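PDB 4EZI: Alpha/beta hydrolase from Legionella pneumophila subsp. pneumophila str. Philadelphia 1, which is of uncertain function but adopts the alpha/beta-hydrolase fold and may act as a lipase-like serine hydrolase on ester substrates. Local coordinates for residues E135-S140 with G171-I176; Y164-S169 with K360-F365; I46-Q51 with L145-E150; L63-I68 with I100-Y105. All coordinates share one frame; numbering follows the deposited sequence.

Interaction 1: residues E135-S140 with G171-I176; sequences ETLASS and GGFSTI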
# COMPACT_ATOMS: atom_id res chain seq x y z
N GLU A 135 -8.99 -4.45 -7.46
CA GLU A 135 -9.12 -3.86 -8.78
C GLU A 135 -8.67 -2.41 -8.82
O GLU A 135 -7.92 -2.00 -9.71
CB GLU A 135 -10.56 -3.98 -9.24
CG GLU A 135 -10.90 -3.33 -10.57
CD GLU A 135 -10.09 -3.83 -11.75
OE1 GLU A 135 -9.80 -5.06 -11.81
OE2 GLU A 135 -9.76 -3.00 -12.64
N THR A 136 -9.19 -1.61 -7.88
CA THR A 136 -8.91 -0.19 -7.86
C THR A 136 -7.60 0.16 -7.15
O THR A 136 -7.00 1.17 -7.48
CB THR A 136 -10.07 0.66 -7.33
OG1 THR A 136 -10.46 0.19 -6.05
CG2 THR A 136 -11.26 0.67 -8.30
N LEU A 137 -7.15 -0.63 -6.18
CA LEU A 137 -5.80 -0.38 -5.66
C LEU A 137 -4.78 -0.52 -6.80
O LEU A 137 -3.88 0.29 -6.96
CB LEU A 137 -5.47 -1.30 -4.50
CG LEU A 137 -6.14 -0.97 -3.17
CD1 LEU A 137 -5.90 -2.06 -2.13
CD2 LEU A 137 -5.72 0.41 -2.62
N ALA A 138 -4.97 -1.53 -7.64
CA ALA A 138 -4.06 -1.76 -8.76
C ALA A 138 -4.17 -0.63 -9.79
O ALA A 138 -3.17 -0.02 -10.18
CB ALA A 138 -4.35 -3.13 -9.41
N SER A 139 -5.38 -0.33 -10.25
CA SER A 139 -5.52 0.64 -11.32
C SER A 139 -5.16 2.05 -10.85
O SER A 139 -4.50 2.80 -11.58
CB SER A 139 -6.95 0.63 -11.90
OG SER A 139 -7.94 0.83 -10.92
N SER A 140 -5.54 2.43 -9.63
CA SER A 140 -5.22 3.75 -9.13
C SER A 140 -3.70 3.93 -8.98
O SER A 140 -3.19 5.02 -9.21
CB SER A 140 -5.95 4.08 -7.82
OG SER A 140 -5.49 3.28 -6.75
N GLY A 171 -0.67 -1.50 1.62
CA GLY A 171 0.19 -1.20 0.49
C GLY A 171 1.05 -2.32 -0.03
O GLY A 171 1.46 -2.27 -1.18
N GLY A 172 1.30 -3.30 0.83
CA GLY A 172 1.94 -4.53 0.33
C GLY A 172 1.00 -5.26 -0.61
O GLY A 172 1.41 -5.76 -1.65
N PHE A 173 -0.27 -5.34 -0.22
CA PHE A 173 -1.31 -5.87 -1.10
C PHE A 173 -1.43 -5.04 -2.38
O PHE A 173 -1.45 -5.58 -3.47
CB PHE A 173 -2.61 -5.96 -0.30
CG PHE A 173 -3.80 -6.48 -1.05
CD1 PHE A 173 -4.63 -5.64 -1.77
CD2 PHE A 173 -4.13 -7.82 -1.00
CE1 PHE A 173 -5.75 -6.12 -2.43
CE2 PHE A 173 -5.25 -8.30 -1.63
CZ PHE A 173 -6.05 -7.47 -2.37
N SER A 174 -1.48 -3.72 -2.25
CA SER A 174 -1.56 -2.86 -3.43
C SER A 174 -0.39 -3.12 -4.37
O SER A 174 -0.56 -3.13 -5.59
CB SER A 174 -1.51 -1.41 -3.01
OG SER A 174 -2.56 -1.09 -2.13
N THR A 175 0.80 -3.30 -3.81
CA THR A 175 1.99 -3.53 -4.60
C THR A 175 1.88 -4.83 -5.41
O THR A 175 2.20 -4.87 -6.61
CB THR A 175 3.23 -3.56 -3.69
OG1 THR A 175 3.42 -2.27 -3.12
CG2 THR A 175 4.50 -3.95 -4.44
N ILE A 176 1.42 -5.90 -4.76
CA ILE A 176 1.26 -7.18 -5.45
C ILE A 176 0.22 -7.09 -6.57
O ILE A 176 0.46 -7.57 -7.68
CB ILE A 176 0.89 -8.28 -4.44
CG1 ILE A 176 2.10 -8.69 -3.61
CG2 ILE A 176 0.25 -9.51 -5.14
CD1 ILE A 176 3.12 -9.59 -4.42
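The Phe-173 ring receives Leu-137 at its edge: methyl CD1 lies near the ring plane, 3.8 Å from CD1 of Phe-173, and the two side chains cross at about a right angle. Phe-299 meets the same ring with the planes about 45° apart, and the side chain of Phe-173 lies about 6 Å from a bound di(hydroxyethyl)ether. Phe-173 holds CG anti to the backbone N (chi1 179°), which swings the ring from helix 170-185 toward helix 134-154. One residue on, Ser-174 faces the same leucine. Its OG is 3.5 Å from Leu-137 CD1 and 3.5 Å from Leu-137 CD2, so the forked end of the leucine straddles the hydroxyl. The helices come close here, with 5.4 Å between the CA atoms of Leu-137 and Ser-174. No hydrogen bond joins the segments, and the contact is van der Waals packing, a hydroxyl and a ring edge against leucine methyls. The buried serine can sit against methyl groups because its OG is already bonded to Tyr-118 OH and Glu-170 O.

Interaction 2: residues Y164-S169 with K360-F365; sequences YLAGYS and KEQVDF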
# COMPACT_ATOMS: atom_id res chain seq x y z
N TYR A 164 10.85 0.28 -9.54
CA TYR A 164 10.77 -0.52 -8.33
C TYR A 164 9.40 -0.32 -7.69
O TYR A 164 8.90 0.80 -7.66
CB TYR A 164 11.86 -0.07 -7.34
CG TYR A 164 13.23 0.13 -7.96
CD1 TYR A 164 14.04 -0.95 -8.28
CD2 TYR A 164 13.69 1.40 -8.27
CE1 TYR A 164 15.31 -0.74 -8.87
CE2 TYR A 164 14.92 1.61 -8.84
CZ TYR A 164 15.72 0.54 -9.16
OH TYR A 164 16.96 0.75 -9.71
N LEU A 165 8.80 -1.38 -7.15
CA LEU A 165 7.47 -1.28 -6.55
C LEU A 165 7.55 -1.77 -5.10
O LEU A 165 7.98 -2.90 -4.86
CB LEU A 165 6.45 -2.14 -7.31
CG LEU A 165 6.41 -2.01 -8.84
CD1 LEU A 165 5.39 -3.01 -9.39
CD2 LEU A 165 6.14 -0.59 -9.32
N ALA A 166 7.10 -0.96 -4.14
CA ALA A 166 7.10 -1.36 -2.73
C ALA A 166 5.88 -0.78 -2.04
O ALA A 166 5.27 0.16 -2.51
CB ALA A 166 8.37 -0.89 -2.02
N GLY A 167 5.59 -1.32 -0.86
CA GLY A 167 4.54 -0.79 -0.03
C GLY A 167 4.52 -1.53 1.28
O GLY A 167 5.28 -2.49 1.45
N TYR A 168 3.63 -1.13 2.19
CA TYR A 168 3.55 -1.80 3.51
C TYR A 168 2.09 -2.02 3.83
O TYR A 168 1.25 -1.15 3.64
CB TYR A 168 4.20 -0.94 4.60
CG TYR A 168 4.56 -1.73 5.84
CD1 TYR A 168 5.67 -2.56 5.83
CD2 TYR A 168 3.80 -1.69 7.01
CE1 TYR A 168 6.02 -3.31 6.96
CE2 TYR A 168 4.12 -2.45 8.12
CZ TYR A 168 5.24 -3.25 8.08
OH TYR A 168 5.58 -4.05 9.14
N SER A 169 1.81 -3.18 4.41
CA SER A 169 0.49 -3.49 4.99
C SER A 169 -0.55 -3.47 3.87
O SER A 169 -0.38 -4.23 2.90
CB SER A 169 0.24 -2.56 6.19
OG SER A 169 -0.80 -3.03 7.02
N LYS A 360 14.09 -0.74 5.28
CA LYS A 360 15.53 -0.87 5.00
C LYS A 360 15.79 -2.04 4.06
O LYS A 360 16.57 -1.92 3.10
CB LYS A 360 16.30 -1.03 6.31
CG LYS A 360 17.81 -1.17 6.17
CD LYS A 360 18.47 -0.09 5.38
CE LYS A 360 20.01 -0.07 5.58
NZ LYS A 360 20.58 -1.44 5.81
N GLU A 361 15.12 -3.16 4.30
CA GLU A 361 15.23 -4.31 3.40
C GLU A 361 14.76 -4.00 2.00
O GLU A 361 15.35 -4.48 1.02
CB GLU A 361 14.50 -5.52 3.94
CG GLU A 361 15.00 -6.06 5.27
CD GLU A 361 16.44 -6.55 5.30
OE1 GLU A 361 16.98 -6.98 4.26
OE2 GLU A 361 17.03 -6.55 6.40
N GLN A 362 13.67 -3.25 1.88
CA GLN A 362 13.17 -2.88 0.55
C GLN A 362 14.20 -2.06 -0.22
O GLN A 362 14.50 -2.37 -1.37
CB GLN A 362 11.85 -2.09 0.68
CG GLN A 362 10.71 -2.94 1.20
CD GLN A 362 9.49 -2.11 1.58
OE1 GLN A 362 9.59 -0.97 2.01
NE2 GLN A 362 8.30 -2.70 1.43
N VAL A 363 14.74 -1.03 0.42
CA VAL A 363 15.76 -0.20 -0.23
C VAL A 363 16.97 -1.04 -0.67
O VAL A 363 17.46 -0.92 -1.78
CB VAL A 363 16.25 0.97 0.69
CG1 VAL A 363 17.43 1.74 0.02
CG2 VAL A 363 15.10 1.91 1.04
N ASP A 364 17.42 -1.92 0.22
CA ASP A 364 18.58 -2.76 -0.08
C ASP A 364 18.30 -3.71 -1.25
O ASP A 364 19.18 -3.96 -2.08
CB ASP A 364 19.01 -3.54 1.14
CG ASP A 364 19.69 -2.69 2.19
OD1 ASP A 364 20.16 -1.58 1.89
OD2 ASP A 364 19.81 -3.19 3.33
N PHE A 365 17.10 -4.26 -1.31
CA PHE A 365 16.70 -5.11 -2.42
C PHE A 365 16.72 -4.35 -3.74
O PHE A 365 17.25 -4.84 -4.74
CB PHE A 365 15.32 -5.68 -2.15
CG PHE A 365 14.88 -6.77 -3.08
CD1 PHE A 365 15.52 -7.99 -3.11
CD2 PHE A 365 13.79 -6.58 -3.92
CE1 PHE A 365 15.08 -9.02 -3.94
CE2 PHE A 365 13.35 -7.58 -4.76
CZ PHE A 365 13.99 -8.81 -4.75
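Ala-166 and Gln-362 mark the approach of a strand and a helix, their CA atoms 7.1 Å apart. The strand side is strongly extended at Gly-167, whereas 360-365 is regular helix in the middle of 355-370. Gln-362 alone bridges the gap from the helix. Its CG lies anti to the carbonyl carbon and the chain runs extended beyond it, carrying the amide to the strand. There NE2 donates to Gly-167 O at 3.0 Å, with a bent N-H...O angle of 137°. The oxygen lies in the plane of the glutamine amide, but the donor stands well above the plane of the Gly-167 carbonyl. The methyl CB of Ala-166 packs 3.9 Å from NE2 and 4.0 Å from CD of Gln-362. The same nitrogen also donates to Ala-195 O, so one amide grips backbone carbonyls of two adjacent parallel strands, 162-168 and 193-197. NE2 facing two carbonyl oxygens settles the amide's orientation, and a weak bond between Tyr-105 OH and OE1 agrees with it. Beyond Gly-167 the chain turns sharply at Ser-169, whose backbone is strained (phi/psi 64°/-123°), before entering helix 170-185, and Ser-169 OG is hydrogen-bonded to His-351 NE2. The Gly-167, Ser-169, Gly-171 pattern at this strand-to-helix turn is consistent with the nucleophile elbow of alpha/beta hydrolases, with Ser-169 the probable nucleophile.

Interaction 3: residues I46-Q51 with L145-E150; sequences INYKTQ and LFAAKE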
# COMPACT_ATOMS: atom_id res chain seq x y z
N ILE A 46 0.02 15.89 -7.38
CA ILE A 46 -0.63 15.78 -8.67
C ILE A 46 -2.04 15.23 -8.52
O ILE A 46 -2.37 14.53 -7.57
CB ILE A 46 0.20 14.92 -9.67
CG1 ILE A 46 0.16 13.41 -9.37
CG2 ILE A 46 1.66 15.39 -9.75
CD1 ILE A 46 0.89 12.57 -10.46
N ASN A 47 -2.85 15.55 -9.53
CA ASN A 47 -4.16 14.97 -9.73
C ASN A 47 -4.20 14.29 -11.08
O ASN A 47 -3.62 14.81 -12.06
CB ASN A 47 -5.24 16.03 -9.60
CG ASN A 47 -5.11 16.83 -8.35
OD1 ASN A 47 -4.47 17.89 -8.32
ND2 ASN A 47 -5.72 16.34 -7.27
N TYR A 48 -4.86 13.14 -11.15
CA TYR A 48 -4.82 12.32 -12.34
C TYR A 48 -6.12 11.55 -12.52
O TYR A 48 -6.86 11.28 -11.57
CB TYR A 48 -3.61 11.37 -12.29
CG TYR A 48 -3.70 10.31 -11.21
CD1 TYR A 48 -3.36 10.58 -9.89
CD2 TYR A 48 -4.19 9.03 -11.51
CE1 TYR A 48 -3.45 9.62 -8.92
CE2 TYR A 48 -4.30 8.07 -10.53
CZ TYR A 48 -3.90 8.34 -9.24
OH TYR A 48 -3.99 7.39 -8.24
N LYS A 49 -6.35 11.15 -13.76
CA LYS A 49 -7.54 10.38 -14.15
C LYS A 49 -7.38 8.90 -13.86
O LYS A 49 -6.37 8.30 -14.22
CB LYS A 49 -7.80 10.52 -15.65
CG LYS A 49 -8.08 11.91 -16.10
CD LYS A 49 -8.33 11.94 -17.62
CE LYS A 49 -8.72 13.33 -18.05
NZ LYS A 49 -8.96 13.34 -19.53
N THR A 50 -8.41 8.32 -13.28
CA THR A 50 -8.43 6.88 -13.05
C THR A 50 -9.88 6.41 -12.95
O THR A 50 -10.80 7.21 -13.05
CB THR A 50 -7.56 6.54 -11.82
OG1 THR A 50 -7.27 5.14 -11.78
CG2 THR A 50 -8.19 7.00 -10.51
N GLN A 51 -10.11 5.12 -12.77
CA GLN A 51 -11.47 4.58 -12.71
C GLN A 51 -11.93 4.29 -11.29
O GLN A 51 -11.18 3.78 -10.45
CB GLN A 51 -11.56 3.29 -13.53
CG GLN A 51 -11.36 3.49 -15.02
CD GLN A 51 -12.45 4.34 -15.64
OE1 GLN A 51 -12.21 5.48 -16.07
NE2 GLN A 51 -13.65 3.81 -15.67
N LEU A 145 1.35 6.21 -11.49
CA LEU A 145 2.68 6.04 -12.06
C LEU A 145 2.75 6.68 -13.43
O LEU A 145 3.69 7.43 -13.73
CB LEU A 145 3.05 4.55 -12.10
CG LEU A 145 4.36 4.22 -12.83
CD1 LEU A 145 5.57 4.87 -12.16
CD2 LEU A 145 4.49 2.69 -12.93
N PHE A 146 1.77 6.40 -14.28
CA PHE A 146 1.76 6.98 -15.62
C PHE A 146 1.69 8.50 -15.56
O PHE A 146 2.37 9.20 -16.31
CB PHE A 146 0.62 6.43 -16.46
CG PHE A 146 0.74 4.97 -16.78
CD1 PHE A 146 1.97 4.34 -16.83
CD2 PHE A 146 -0.38 4.22 -17.05
CE1 PHE A 146 2.06 2.98 -17.14
CE2 PHE A 146 -0.30 2.88 -17.36
CZ PHE A 146 0.91 2.26 -17.41
N ALA A 147 0.83 9.02 -14.68
CA ALA A 147 0.72 10.48 -14.52
C ALA A 147 2.03 11.10 -14.04
O ALA A 147 2.39 12.19 -14.50
CB ALA A 147 -0.43 10.81 -13.56
N ALA A 148 2.74 10.40 -13.16
CA ALA A 148 4.01 10.89 -12.68
C ALA A 148 5.06 10.93 -13.79
O ALA A 148 5.86 11.86 -13.88
CB ALA A 148 4.51 10.04 -11.53
N LYS A 149 5.03 9.94 -14.67
CA LYS A 149 5.91 9.94 -15.82
C LYS A 149 5.59 11.08 -16.76
O LYS A 149 6.49 11.67 -17.37
CB LYS A 149 5.90 8.59 -16.51
CG LYS A 149 6.58 7.50 -15.64
CD LYS A 149 6.63 6.13 -16.23
CE LYS A 149 7.79 6.01 -17.20
NZ LYS A 149 7.94 4.63 -17.70
N GLU A 150 4.30 11.36 -16.93
CA GLU A 150 3.92 12.55 -17.70
C GLU A 150 4.49 13.84 -17.11
O GLU A 150 4.97 14.72 -17.84
CB GLU A 150 2.40 12.69 -17.84
CG GLU A 150 1.73 11.57 -18.63
CD GLU A 150 0.21 11.61 -18.57
OE1 GLU A 150 -0.36 12.71 -18.43
OE2 GLU A 150 -0.43 10.53 -18.67
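Ile-46, Tyr-48 and Ala-147 join an antiparallel strand of the alpha/beta-hydrolase sheet to helix 134-154, which packs on one of its faces. The short segments run at 135° to one another, their axes approaching to 8.6 Å, and the seam has no hydrogen bond. Ala-147 is the helix's main touching point: its CB reaches between the two strand side chains, which are two residues apart and so point to the same face. Its methyl lies 3.8 Å from Ile-46 CD1, the tip of the isoleucine's longer branch, and that same CD1 comes to 3.9 Å from the backbone N of Ala-148. Ile-46 places CG1 between its backbone N and carbonyl carbon (chi1 74°), which sends the branch toward the helix. The side chain of the intervening Asn-47 starts off away from the helix. Further along the strand, Thr-50 OG1 is hydrogen-bonded to Asp-143 OD2, a polar tie to the same helix beyond the apolar patch. At the far end of the helical segment, Glu-150 reaches the start of edge strand 8-17, accepting from Leu-8 N and from Lys-7 N just before it. The small size of Ala-147 lets strand and helix come close, and Tyr-48 meets it mainly at the root of the side chain: Tyr-48 CB is 3.5 Å from Ala-147 CB, and the ring carbon CG 4.1 Å from it.

Interaction 4: residues L63-I68 with I100-Y105; sequences LVAMPI and IYLAAY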
# COMPACT_ATOMS: atom_id res chain seq x y z
N LEU A 63 1.63 12.12 -4.46
CA LEU A 63 2.86 12.87 -4.36
C LEU A 63 3.91 12.35 -5.33
O LEU A 63 4.08 11.14 -5.47
CB LEU A 63 3.42 12.73 -2.94
CG LEU A 63 4.55 13.69 -2.56
CD1 LEU A 63 4.06 15.14 -2.44
CD2 LEU A 63 5.19 13.25 -1.26
N VAL A 64 4.64 13.27 -5.94
CA VAL A 64 5.84 12.94 -6.70
C VAL A 64 7.01 13.75 -6.13
O VAL A 64 6.91 14.96 -5.95
CB VAL A 64 5.70 13.26 -8.21
CG1 VAL A 64 6.97 12.87 -8.95
CG2 VAL A 64 4.48 12.56 -8.78
N ALA A 65 8.12 13.09 -5.85
CA ALA A 65 9.32 13.71 -5.30
C ALA A 65 10.51 13.41 -6.19
O ALA A 65 10.79 12.25 -6.46
CB ALA A 65 9.58 13.21 -3.89
N MSE A 66 11.17 14.46 -6.66
CA MSE A 66 12.24 14.38 -7.66
C MSE A 66 13.56 14.84 -7.05
O MSE A 66 13.71 16.03 -6.73
CB MSE A 66 11.91 15.26 -8.88
CG MSE A 66 10.74 14.76 -9.68
SE MSE A 66 10.18 16.05 -11.03
CE MSE A 66 8.72 15.06 -11.86
N PRO A 67 14.55 13.94 -6.94
CA PRO A 67 15.90 14.38 -6.57
C PRO A 67 16.41 15.49 -7.48
O PRO A 67 16.31 15.41 -8.70
CB PRO A 67 16.73 13.11 -6.73
CG PRO A 67 15.78 11.98 -6.49
CD PRO A 67 14.47 12.47 -7.05
N ILE A 68 16.94 16.53 -6.86
CA ILE A 68 17.48 17.68 -7.57
C ILE A 68 19.00 17.37 -7.80
O ILE A 68 19.71 16.91 -6.92
CB ILE A 68 17.28 18.99 -6.75
CG1 ILE A 68 15.79 19.23 -6.43
CG2 ILE A 68 17.89 20.20 -7.48
CD1 ILE A 68 15.57 20.24 -5.27
N ILE A 100 9.77 9.68 6.24
CA ILE A 100 10.70 8.57 6.16
C ILE A 100 10.74 7.94 4.76
O ILE A 100 11.81 7.48 4.33
CB ILE A 100 10.38 7.49 7.24
CG1 ILE A 100 11.53 6.55 7.44
CG2 ILE A 100 9.07 6.77 6.96
CD1 ILE A 100 12.78 7.22 8.06
N TYR A 101 9.62 7.91 4.06
CA TYR A 101 9.56 7.33 2.72
C TYR A 101 10.34 8.17 1.73
O TYR A 101 11.13 7.65 0.95
CB TYR A 101 8.11 7.10 2.26
CG TYR A 101 7.32 6.41 3.33
CD1 TYR A 101 7.52 5.08 3.58
CD2 TYR A 101 6.43 7.10 4.13
CE1 TYR A 101 6.87 4.42 4.66
CE2 TYR A 101 5.79 6.49 5.19
CZ TYR A 101 6.01 5.15 5.45
OH TYR A 101 5.36 4.57 6.52
N LEU A 102 10.17 9.48 1.80
CA LEU A 102 10.95 10.40 0.98
C LEU A 102 12.45 10.32 1.29
O LEU A 102 13.28 10.26 0.39
CB LEU A 102 10.48 11.83 1.16
CG LEU A 102 9.06 12.14 0.74
CD1 LEU A 102 8.82 13.62 0.92
CD2 LEU A 102 8.79 11.72 -0.72
N ALA A 103 12.76 10.28 2.58
CA ALA A 103 14.14 10.28 3.02
C ALA A 103 14.88 9.04 2.53
O ALA A 103 16.00 9.11 2.04
CB ALA A 103 14.21 10.43 4.53
N ALA A 104 14.24 7.88 2.70
CA ALA A 104 14.88 6.62 2.35
C ALA A 104 15.00 6.45 0.84
O ALA A 104 16.06 6.14 0.32
CB ALA A 104 14.11 5.46 3.01
N TYR A 105 13.88 6.61 0.14
CA TYR A 105 13.84 6.33 -1.29
C TYR A 105 14.34 7.45 -2.17
O TYR A 105 14.85 7.18 -3.26
CB TYR A 105 12.41 5.97 -1.71
CG TYR A 105 11.94 4.61 -1.25
CD1 TYR A 105 12.53 3.47 -1.75
CD2 TYR A 105 10.89 4.45 -0.34
CE1 TYR A 105 12.11 2.20 -1.36
CE2 TYR A 105 10.46 3.20 0.07
CZ TYR A 105 11.07 2.07 -0.44
OH TYR A 105 10.65 0.80 -0.10
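Leu-102 touches the strand with a single methyl. Its CD2 lies 3.6 Å from Ala-65 CB and 3.9 Å from Leu-63 CD2, so one branch serves two strand residues that point to the same side of the sheet. The side chains of Leu-63 and Leu-102 cross at about a right angle, meeting methyl to methyl. Leu-63 turns its CG anti to the backbone N (chi1 -168°), and this carries CD2 up to the helix. No hydrogen bond crosses the contact. In the next shell, Leu-41 of the neighbouring strand 41-51 touches both Ala-65 and Leu-102, while Asn-94 adjoins Leu-102 and Asn-98 adjoins Leu-63. Tyrosines tie the helix to its surroundings: Tyr-101 stacks on Tyr-79 and bonds through OH to His-355 NE2, and Ile-100 CG2 sits 3.6 Å above the centre of the Tyr-101 ring. Tyr-105, on a wider pi-type turn, packs against Leu-359, Val-363 and Phe-366. Helix 99-108 lies on the sheet beside helix 355-370, where strand 57-67 is hydrogen-bonded to strand 41-51 along one edge and to strand 112-116 along the other.

In the fold
Interactions 1 and 3 share helix 134-154, their centres 15 Å apart; Tyr-48 OH is 2.7 Å from Ser-140 O, a weak hydrogen bond. Interactions 3 and 4 use neighbouring strands: Val-64, pointing away from helix 99-108, puts CG2 3.7 Å from Ala-148 CB, so the two helices pack on opposite faces of strand 57-67. Interactions 2 and 4 adjoin on the other face, where Ala-166 CB is 3.4 Å from Tyr-105 OH. Interaction 2 holds the probable nucleophile Ser-169 and interaction 1 the start of the helix after it; Thr-175 OG1 approaches Gly-167 N to 3.3 Å. The arrangement of Ser-169, His-351 and Asp-318 is consistent with a catalytic triad, with Phe-173 nearby.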